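Sugar isomerase (Sinorhizobium meliloti, PDB 3QC0) binds zinc in a xylose isomerase-like TIM barrel and probably catalyses the isomerisation of a sugar. Local coordinates at residues Glu16-Gly19 against Phe20-Val24; Cys206-Leu209 against Val210-Asp214; Arg235-Ala239 against Gly240-Ala244; Lys257-Ala260 against Asp261-Ile264. All coordinates share one frame; numbering follows the deposited sequence. Where two conformers were deposited one is given.

Interaction 1: Glu16-Gly19 against Phe20-Val24; sequences EQCG and FAEAV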
loop_
_atom_site.group_PDB
_atom_site.type_symbol
_atom_site.label_atom_id
_atom_site.label_comp_id
_atom_site.label_asym_id
_atom_site.label_seq_id
_atom_site.Cartn_x
_atom_site.Cartn_y
_atom_site.Cartn_z
ATOM N N GLU A 16 8.472 -8.045 23.140
ATOM C CA GLU A 16 7.873 -7.593 24.401
ATOM C C GLU A 16 8.300 -8.527 25.535
ATOM O O GLU A 16 8.417 -8.093 26.692
ATOM C CB GLU A 16 6.343 -7.513 24.320
ATOM C CG GLU A 16 5.819 -6.346 23.456
ATOM C CD GLU A 16 6.140 -4.969 24.041
ATOM O OE1 GLU A 16 6.087 -4.792 25.283
ATOM O OE2 GLU A 16 6.423 -4.043 23.275
ATOM N N GLN A 17 8.578 -9.778 25.171
ATOM C CA GLN A 17 8.820 -10.854 26.143
ATOM C C GLN A 17 10.274 -11.032 26.510
ATOM O O GLN A 17 10.574 -11.471 27.618
ATOM C CB GLN A 17 8.324 -12.179 25.573
ATOM C CG GLN A 17 6.831 -12.174 25.210
ATOM C CD GLN A 17 6.547 -11.915 23.725
ATOM O OE1 GLN A 17 7.113 -10.980 23.114
ATOM N NE2 GLN A 17 5.685 -12.748 23.142
ATOM N N CYS A 18 11.176 -10.708 25.592
ATOM C CA CYS A 18 12.562 -11.109 25.688
ATOM C C CYS A 18 13.507 -10.040 25.235
ATOM O O CYS A 18 13.322 -9.469 24.159
ATOM C CB CYS A 18 12.860 -12.357 24.847
ATOM S SG CYS A 18 11.857 -13.803 25.180
ATOM N N GLY A 19 14.556 -9.822 26.018
ATOM C CA GLY A 19 15.714 -9.121 25.516
ATOM C C GLY A 19 16.569 -10.085 24.719
ATOM O O GLY A 19 16.212 -11.243 24.527
ATOM N N PHE A 20 17.733 -9.617 24.285
ATOM C CA PHE A 20 18.560 -10.378 23.335
ATOM C C PHE A 20 18.981 -11.765 23.822
ATOM O O PHE A 20 18.850 -12.754 23.108
ATOM C CB PHE A 20 19.820 -9.546 22.988
ATOM C CG PHE A 20 20.703 -10.168 21.947
ATOM C CD1 PHE A 20 21.676 -11.079 22.273
ATOM C CD2 PHE A 20 20.607 -9.764 20.609
ATOM C CE1 PHE A 20 22.480 -11.643 21.298
ATOM C CE2 PHE A 20 21.384 -10.320 19.643
ATOM C CZ PHE A 20 22.374 -11.239 19.968
ATOM N N ALA A 21 19.542 -11.859 25.043
ATOM C CA ALA A 21 20.017 -13.132 25.514
ATOM C C ALA A 21 18.928 -14.178 25.692
ATOM O O ALA A 21 19.129 -15.345 25.325
ATOM C CB ALA A 21 20.750 -12.944 26.853
ATOM N N GLU A 22 17.791 -13.757 26.251
ATOM C CA GLU A 22 16.675 -14.687 26.452
ATOM C C GLU A 22 16.072 -15.108 25.122
ATOM O O GLU A 22 15.709 -16.261 24.939
ATOM C CB GLU A 22 15.569 -14.095 27.313
ATOM C CG GLU A 22 14.599 -15.221 27.779
ATOM C CD GLU A 22 13.341 -14.712 28.420
ATOM O OE1 GLU A 22 13.304 -13.526 28.837
ATOM O OE2 GLU A 22 12.385 -15.515 28.501
ATOM N N ALA A 23 15.959 -14.157 24.196
ATOM C CA ALA A 23 15.464 -14.478 22.866
ATOM C C ALA A 23 16.348 -15.535 22.212
ATOM O O ALA A 23 15.879 -16.508 21.667
ATOM C CB ALA A 23 15.396 -13.215 22.005
ATOM N N VAL A 24 17.655 -15.369 22.304
ATOM C CA VAL A 24 18.555 -16.354 21.730
ATOM C C VAL A 24 18.371 -17.726 22.411
ATOM O O VAL A 24 18.338 -18.755 21.743
ATOM C CB VAL A 24 20.030 -15.884 21.833
ATOM C CG1 VAL A 24 20.978 -17.053 21.559
ATOM C CG2 VAL A 24 20.268 -14.688 20.856
#
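The first turn of helix 20-29 meets the loop that leads into it, through Cys18 and Gly19 on one side and Glu22 and Ala23 on the other. Gly19 is the N-cap residue. Its carbonyl oxygen accepts the first bond of the helix: Ala23 N lies 2.9 Å from Gly19 O. That bond is nearly straight, with 162° at the hydrogen. Gly19 O also sits 3.3 Å from the methyl carbon of its partner, Ala23 CB. Cys18 packs just before the cap. Its CB lies 3.6 Å from Ala23 N and 3.9 Å from Ala23 CB.

The helix is the first of the TIM barrel and follows strand 7-10. Cys18 SG is turned anti to its own carbonyl carbon (chi1 -56°), which lays the sulfur alongside the carboxylate of Glu22. Cys18 SG is 3.7 Å from Glu22 CD, a van der Waals contact. Glu22 reaches it with an extended chain, CG anti to the backbone N (chi1 -166°). A tetraethylene glycol molecule, probably from the crystallisation liquor, is hydrogen-bonded to Gly19 N beside this carboxylate. Phe20 turns its ring out of the contact. One face of that ring takes Val24 CG2, one turn on, and Ile45, Ala50 and Ile53 of the next two helices also pack on Phe20. Gln17 NE2 donates to the backbone O of Arg258.

Interaction 2: Cys206-Leu209 against Val210-Asp214; sequences CDWL and VPTKD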
loop_
_atom_site.group_PDB
_atom_site.type_symbol
_atom_site.label_atom_id
_atom_site.label_comp_id
_atom_site.label_asym_id
_atom_site.label_seq_id
_atom_site.Cartn_x
_atom_site.Cartn_y
_atom_site.Cartn_z
ATOM N N CYS A 206 5.673 -13.876 7.505
ATOM C CA CYS A 206 4.593 -13.448 8.407
ATOM C C CYS A 206 3.346 -13.552 7.514
ATOM O O CYS A 206 3.393 -14.212 6.482
ATOM C CB CYS A 206 4.797 -12.036 8.963
ATOM S SG CYS A 206 4.926 -10.790 7.687
ATOM N N ASP A 207 2.250 -12.951 7.935
ATOM C CA ASP A 207 1.056 -13.014 7.128
ATOM C C ASP A 207 0.258 -11.718 7.186
ATOM O O ASP A 207 0.439 -10.904 8.109
ATOM C CB ASP A 207 0.163 -14.208 7.553
ATOM C CG ASP A 207 -0.462 -14.943 6.358
ATOM O OD1 ASP A 207 -0.684 -14.299 5.281
ATOM O OD2 ASP A 207 -0.775 -16.166 6.491
ATOM N N TRP A 208 -0.595 -11.553 6.178
ATOM C CA TRP A 208 -1.510 -10.433 6.068
ATOM C C TRP A 208 -2.896 -10.874 6.494
ATOM O O TRP A 208 -3.505 -11.713 5.841
ATOM C CB TRP A 208 -1.517 -9.886 4.618
ATOM C CG TRP A 208 -2.383 -8.652 4.514
ATOM C CD1 TRP A 208 -3.751 -8.616 4.341
ATOM C CD2 TRP A 208 -1.973 -7.285 4.631
ATOM N NE1 TRP A 208 -4.184 -7.321 4.299
ATOM C CE2 TRP A 208 -3.117 -6.484 4.483
ATOM C CE3 TRP A 208 -0.760 -6.663 4.767
ATOM C CZ2 TRP A 208 -3.060 -5.106 4.542
ATOM C CZ3 TRP A 208 -0.699 -5.302 4.849
ATOM C CH2 TRP A 208 -1.840 -4.529 4.703
ATOM N N LEU A 209 -3.357 -10.338 7.621
ATOM C CA LEU A 209 -4.638 -10.758 8.199
ATOM C C LEU A 209 -5.822 -10.080 7.532
ATOM O O LEU A 209 -5.718 -8.952 7.077
ATOM C CB LEU A 209 -4.639 -10.483 9.706
ATOM C CG LEU A 209 -3.557 -11.192 10.534
ATOM C CD1 LEU A 209 -3.681 -10.680 11.989
ATOM C CD2 LEU A 209 -3.667 -12.722 10.359
ATOM N N VAL A 210 -6.957 -10.782 7.553
ATOM C CA VAL A 210 -8.232 -10.202 7.133
ATOM C C VAL A 210 -9.222 -10.301 8.316
ATOM O O VAL A 210 -9.653 -11.398 8.664
ATOM C CB VAL A 210 -8.811 -10.889 5.861
ATOM C CG1 VAL A 210 -10.240 -10.358 5.550
ATOM C CG2 VAL A 210 -7.849 -10.690 4.659
ATOM N N PRO A 211 -9.586 -9.161 8.912
ATOM C CA PRO A 211 -9.101 -7.811 8.660
ATOM C C PRO A 211 -7.733 -7.591 9.291
ATOM O O PRO A 211 -7.332 -8.330 10.204
ATOM C CB PRO A 211 -10.123 -6.942 9.388
ATOM C CG PRO A 211 -10.494 -7.804 10.570
ATOM C CD PRO A 211 -10.600 -9.175 10.001
ATOM N N THR A 212 -7.047 -6.574 8.782
ATOM C CA THR A 212 -5.877 -6.029 9.460
ATOM C C THR A 212 -6.331 -4.876 10.329
ATOM O O THR A 212 -7.045 -3.975 9.881
ATOM C CB THR A 212 -4.764 -5.638 8.459
ATOM O OG1 THR A 212 -4.209 -6.835 7.889
ATOM C CG2 THR A 212 -3.682 -4.785 9.110
ATOM N N LYS A 213 -5.933 -4.942 11.599
ATOM C CA LYS A 213 -6.510 -4.100 12.658
ATOM C C LYS A 213 -5.641 -2.930 13.098
ATOM O O LYS A 213 -6.068 -2.106 13.940
ATOM C CB LYS A 213 -6.890 -4.992 13.850
ATOM C CG LYS A 213 -7.852 -6.154 13.470
ATOM C CD LYS A 213 -8.151 -7.152 14.643
ATOM C CE LYS A 213 -6.895 -8.016 15.008
ATOM N NZ LYS A 213 -6.376 -8.892 13.860
ATOM N N ASP A 214 -4.447 -2.823 12.512
ATOM C CA ASP A 214 -3.532 -1.755 12.832
ATOM C C ASP A 214 -2.539 -1.720 11.674
ATOM O O ASP A 214 -2.246 -2.757 11.112
ATOM C CB ASP A 214 -2.783 -2.030 14.137
ATOM C CG ASP A 214 -1.967 -0.838 14.608
ATOM O OD1 ASP A 214 -2.519 -0.006 15.342
ATOM O OD2 ASP A 214 -0.770 -0.706 14.289
HETATM O O HOH W 1 -1.947 -7.952 8.848
#
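Thr212 folds back over Trp208 and Leu209 in the loop that follows strand 200-205 of the TIM barrel. The tight part centres on Thr212 OG1. It donates to Leu209 O at 2.7 Å, from a position tilted 24° out of the carbonyl plane. The same hydroxyl lies over one face of the Trp208 indole, offset toward the rim, with OG1 3.6 Å from CE2. The two side chains meet at about a right angle. Thr212 OG1 is placed for this by a first torsion of -70°, which sets it anti to the carbonyl carbon.

Around the indole the rings of His145, Tyr179 and Trp182 gather, and Ala150 of the second subunit packs on it. With an alanine at Trp208, the Thr212 hydroxyl would probably lose the ring face under it, and a gap would open among these aromatic neighbours.

The other side is looser. Val210 and Pro211, joined by a cis peptide bond, are exposed. Lys213 is exposed too; its bent chain brings NZ to 3.7 Å from Leu209 CD1, while its charge pairs with Asp218. Back on the tight side, a water accepts from Leu209 N at 3.0 Å and donates to Thr212 OG1 at 2.7 Å.

Interaction 3: Arg235-Ala239 against Gly240-Ala244; sequences RIEAA and GFHGA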
loop_
_atom_site.group_PDB
_atom_site.type_symbol
_atom_site.label_atom_id
_atom_site.label_comp_id
_atom_site.label_asym_id
_atom_site.label_seq_id
_atom_site.Cartn_x
_atom_site.Cartn_y
_atom_site.Cartn_z
ATOM N N ARG A 235 8.969 -19.204 -5.761
ATOM C CA ARG A 235 9.536 -18.258 -6.698
ATOM C C ARG A 235 10.896 -17.714 -6.249
ATOM O O ARG A 235 11.790 -17.531 -7.067
ATOM C CB ARG A 235 8.556 -17.096 -6.930
ATOM C CG ARG A 235 7.309 -17.533 -7.713
ATOM C CD ARG A 235 6.403 -16.374 -7.901
ATOM N NE ARG A 235 5.191 -16.745 -8.638
ATOM C CZ ARG A 235 5.138 -17.008 -9.936
ATOM N NH1 ARG A 235 6.242 -16.977 -10.704
ATOM N NH2 ARG A 235 3.944 -17.320 -10.477
ATOM N N ILE A 236 11.059 -17.458 -4.952
ATOM C CA ILE A 236 12.355 -17.007 -4.425
ATOM C C ILE A 236 13.465 -18.084 -4.610
ATOM O O ILE A 236 14.591 -17.770 -5.063
ATOM C CB ILE A 236 12.201 -16.527 -2.958
ATOM C CG1 ILE A 236 11.450 -15.171 -2.917
ATOM C CG2 ILE A 236 13.556 -16.393 -2.298
ATOM C CD1 ILE A 236 11.075 -14.722 -1.485
ATOM N N GLU A 237 13.107 -19.322 -4.333
ATOM C CA GLU A 237 14.021 -20.472 -4.533
ATOM C C GLU A 237 14.344 -20.640 -6.017
ATOM O O GLU A 237 15.508 -20.867 -6.370
ATOM C CB GLU A 237 13.411 -21.725 -3.940
ATOM C CG GLU A 237 13.450 -21.732 -2.400
ATOM C CD GLU A 237 12.764 -22.912 -1.782
ATOM O OE1 GLU A 237 12.236 -23.763 -2.531
ATOM O OE2 GLU A 237 12.693 -22.999 -0.540
ATOM N N ALA A 238 13.334 -20.519 -6.890
ATOM C CA ALA A 238 13.573 -20.603 -8.357
ATOM C C ALA A 238 14.470 -19.496 -8.872
ATOM O O ALA A 238 15.259 -19.715 -9.805
ATOM C CB ALA A 238 12.262 -20.651 -9.137
ATOM N N ALA A 239 14.444 -18.351 -8.187
ATOM C CA ALA A 239 15.271 -17.210 -8.479
ATOM C C ALA A 239 16.691 -17.349 -7.941
ATOM O O ALA A 239 17.526 -16.484 -8.202
ATOM C CB ALA A 239 14.619 -15.919 -7.894
ATOM N N GLY A 240 16.941 -18.400 -7.159
ATOM C CA GLY A 240 18.295 -18.724 -6.699
ATOM C C GLY A 240 18.632 -18.382 -5.256
ATOM O O GLY A 240 19.776 -18.493 -4.831
ATOM N N PHE A 241 17.656 -17.943 -4.473
ATOM C CA PHE A 241 17.868 -17.706 -3.061
ATOM C C PHE A 241 17.319 -18.862 -2.203
ATOM O O PHE A 241 16.114 -19.167 -2.210
ATOM C CB PHE A 241 17.212 -16.382 -2.620
ATOM C CG PHE A 241 17.477 -16.039 -1.192
ATOM C CD1 PHE A 241 18.681 -15.465 -0.830
ATOM C CD2 PHE A 241 16.549 -16.322 -0.204
ATOM C CE1 PHE A 241 18.944 -15.134 0.499
ATOM C CE2 PHE A 241 16.814 -16.004 1.156
ATOM C CZ PHE A 241 18.026 -15.418 1.480
ATOM N N HIS A 242 18.215 -19.482 -1.436
ATOM C CA HIS A 242 17.898 -20.631 -0.605
ATOM C C HIS A 242 18.198 -20.386 0.874
ATOM O O HIS A 242 18.225 -21.336 1.677
ATOM C CB HIS A 242 18.664 -21.862 -1.138
ATOM C CG HIS A 242 18.314 -22.193 -2.560
ATOM N ND1 HIS A 242 17.185 -22.910 -2.907
ATOM C CD2 HIS A 242 18.915 -21.847 -3.724
ATOM C CE1 HIS A 242 17.114 -22.996 -4.225
ATOM N NE2 HIS A 242 18.148 -22.351 -4.743
ATOM N N GLY A 243 18.395 -19.117 1.236
ATOM C CA GLY A 243 18.623 -18.727 2.628
ATOM C C GLY A 243 17.418 -18.929 3.525
ATOM O O GLY A 243 16.281 -19.213 3.051
ATOM N N ALA A 244 17.633 -18.726 4.815
ATOM C CA ALA A 244 16.616 -18.980 5.794
ATOM C C ALA A 244 15.469 -17.988 5.638
ATOM O O ALA A 244 15.651 -16.852 5.181
ATOM C CB ALA A 244 17.179 -18.889 7.198
#
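Ile236 O and Glu237 O, in the last turn of helix 229-238, take up the backbone N-H groups of the two residues that leave it. Phe241 N donates to Ile236 O at 3.1 Å, with 159° at the hydrogen. Gly240 N donates to Glu237 O at 3.0 Å, but from above the carbonyl plane, 67° out of it and not on a lone pair.

These two bonds and the positive phi of Gly240 (104°) make a Schellman motif, which turns the chain toward strand 245-247 of the barrel. A side chain at Gly240 would be jammed against Ala239 O, which accounts for the glycine. Phe241 O turns back and meets Glu237 CA in a CH...O contact of 3.4 Å.

The apolar part is Ile236 beside Phe241. The side chains point the same way, with Ile236 CG2 3.7 Å from Phe241 CD2. Both also rest on His203 of strand 200-205. On the outer side the His242 ring crosses Glu237 at about a right angle, with CE1 3.9 Å from Glu237 CB. Glu237 OE2 is satisfied from within its own helix, by a salt bridge with Arg233 NE. Arg233 also donates through NH2 to Gly243 O.

Interaction 4: Lys257-Ala260 against Asp261-Ile264; sequences KRPA and DEVI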
loop_
_atom_site.group_PDB
_atom_site.type_symbol
_atom_site.label_atom_id
_atom_site.label_comp_id
_atom_site.label_asym_id
_atom_site.label_seq_id
_atom_site.Cartn_x
_atom_site.Cartn_y
_atom_site.Cartn_z
ATOM N N LYS A 257 1.657 -10.783 23.403
ATOM C CA LYS A 257 1.016 -10.978 24.716
ATOM C C LYS A 257 1.077 -12.436 25.162
ATOM O O LYS A 257 0.542 -12.793 26.234
ATOM C CB LYS A 257 -0.439 -10.502 24.665
ATOM C CG LYS A 257 -0.603 -8.988 24.613
ATOM C CD LYS A 257 -2.077 -8.576 24.582
ATOM C CE LYS A 257 -2.239 -7.088 24.898
ATOM N NZ LYS A 257 -3.645 -6.624 24.765
ATOM N N ARG A 258 1.724 -13.290 24.371
ATOM C CA ARG A 258 1.795 -14.718 24.661
ATOM C C ARG A 258 3.202 -15.150 25.103
ATOM O O ARG A 258 4.174 -14.461 24.826
ATOM C CB ARG A 258 1.333 -15.504 23.437
ATOM C CG ARG A 258 -0.169 -15.292 23.198
ATOM C CD ARG A 258 -0.645 -15.667 21.844
ATOM N NE ARG A 258 -0.730 -17.099 21.632
ATOM C CZ ARG A 258 -1.540 -17.681 20.752
ATOM N NH1 ARG A 258 -2.336 -16.956 19.978
ATOM N NH2 ARG A 258 -1.549 -19.001 20.633
ATOM N N PRO A 259 3.323 -16.281 25.840
ATOM C CA PRO A 259 4.673 -16.669 26.275
ATOM C C PRO A 259 5.599 -16.908 25.075
ATOM O O PRO A 259 5.201 -17.552 24.091
ATOM C CB PRO A 259 4.438 -17.969 27.097
ATOM C CG PRO A 259 2.979 -17.947 27.421
ATOM C CD PRO A 259 2.315 -17.278 26.236
ATOM N N ALA A 260 6.808 -16.368 25.165
ATOM C CA ALA A 260 7.765 -16.434 24.055
ATOM C C ALA A 260 7.965 -17.867 23.600
ATOM O O ALA A 260 8.079 -18.153 22.438
ATOM C CB ALA A 260 9.100 -15.795 24.429
ATOM N N ASP A 261 7.991 -18.797 24.547
ATOM C CA ASP A 261 8.031 -20.194 24.232
ATOM C C ASP A 261 6.954 -20.669 23.239
ATOM O O ASP A 261 7.222 -21.345 22.212
ATOM C CB ASP A 261 7.816 -20.945 25.589
ATOM C CG ASP A 261 8.049 -22.367 25.493
ATOM O OD1 ASP A 261 8.580 -22.823 24.500
ATOM O OD2 ASP A 261 7.806 -23.045 26.492
ATOM N N GLU A 262 5.723 -20.319 23.558
ATOM C CA GLU A 262 4.608 -20.688 22.700
ATOM C C GLU A 262 4.731 -19.998 21.337
ATOM O O GLU A 262 4.439 -20.607 20.296
ATOM C CB GLU A 262 3.290 -20.314 23.341
ATOM C CG GLU A 262 2.117 -20.975 22.616
ATOM C CD GLU A 262 0.797 -20.319 22.897
ATOM O OE1 GLU A 262 0.753 -19.323 23.670
ATOM O OE2 GLU A 262 -0.207 -20.802 22.320
ATOM N N VAL A 263 5.171 -18.743 21.340
ATOM C CA VAL A 263 5.277 -18.015 20.047
ATOM C C VAL A 263 6.260 -18.741 19.139
ATOM O O VAL A 263 5.951 -19.036 17.994
ATOM C CB VAL A 263 5.725 -16.582 20.238
ATOM C CG1 VAL A 263 5.857 -15.870 18.870
ATOM C CG2 VAL A 263 4.757 -15.822 21.133
ATOM N N ILE A 264 7.441 -19.082 19.669
ATOM C CA ILE A 264 8.476 -19.700 18.842
ATOM C C ILE A 264 8.102 -21.132 18.428
ATOM O O ILE A 264 8.343 -21.550 17.279
ATOM C CB ILE A 264 9.859 -19.684 19.524
ATOM C CG1 ILE A 264 10.298 -18.256 19.819
ATOM C CG2 ILE A 264 10.873 -20.405 18.659
ATOM C CD1 ILE A 264 10.358 -17.322 18.585
#
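Arg258 turns the edge of its guanidinium to the carboxylate of Glu262, four residues on. Arg258 NH2 donates to Glu262 OE2 at 2.8 Å, and the bond is nearly straight at 166°. The oxygen lies in the guanidinium plane, yet the nitrogen comes from above the carboxylate plane; the two planes are 48° apart. A second, weak bond runs from Arg258 NE to Glu262 OE1 at 3.4 Å. Together they form a two-point salt bridge. A bend at the third torsion of Arg258 (chi3 74°) brings the guanidinium round to meet the glutamate, whose own chain is extended. Arg258 NH1 is taken by Asn254 OD1. A methionine in place of Arg258 would probably leave the Glu262 carboxylate without its positive mate and free to turn.

Next to this ion pair helix 260-274, the last of the TIM barrel, begins. Pro259 is its N-cap. Pro259 O accepts from Val263 N at 3.0 Å, in the carbonyl plane, and more weakly from Glu262 N. Ala260 O takes the next bond, from Ile264 N at 3.0 Å. The proline ring also touches the glutamate: Pro259 CD is 3.6 Å from Glu262 OE1.

On the buried side the side chains follow the helix start. Val263 sets CG2 against the cap carbonyl, 3.5 Å from Pro259 O. Ile264 places CG1 3.4 Å from Ala260 O and packs on Ile26 of helix 20-29. Ala260 rests on Ile26 as well. Asp261, which is exposed, is hydrogen-bonded through OD1 to His30 NE2.

The four contacts follow one another along the chain in numerical order. All lie in the connections between strands of one TIM barrel or, for interaction 4, after its last strand: at helix starts (1 and 4), within a loop (2) and at a helix end (3). Interactions 1 and 4 open the first and last helices, 20-29 and 260-274. Their centres are 11 Å apart, and they touch through Gln17 and Cys18 against Arg258 and Ala260. These helices meet here, consistent with the barrel closing between strands 7-10 and 245-247. Interactions 2 and 3 flank helix 229-238, with centres 25 Å apart. Each stands clear of the other contacts, nearest atoms about 10 Å or more away.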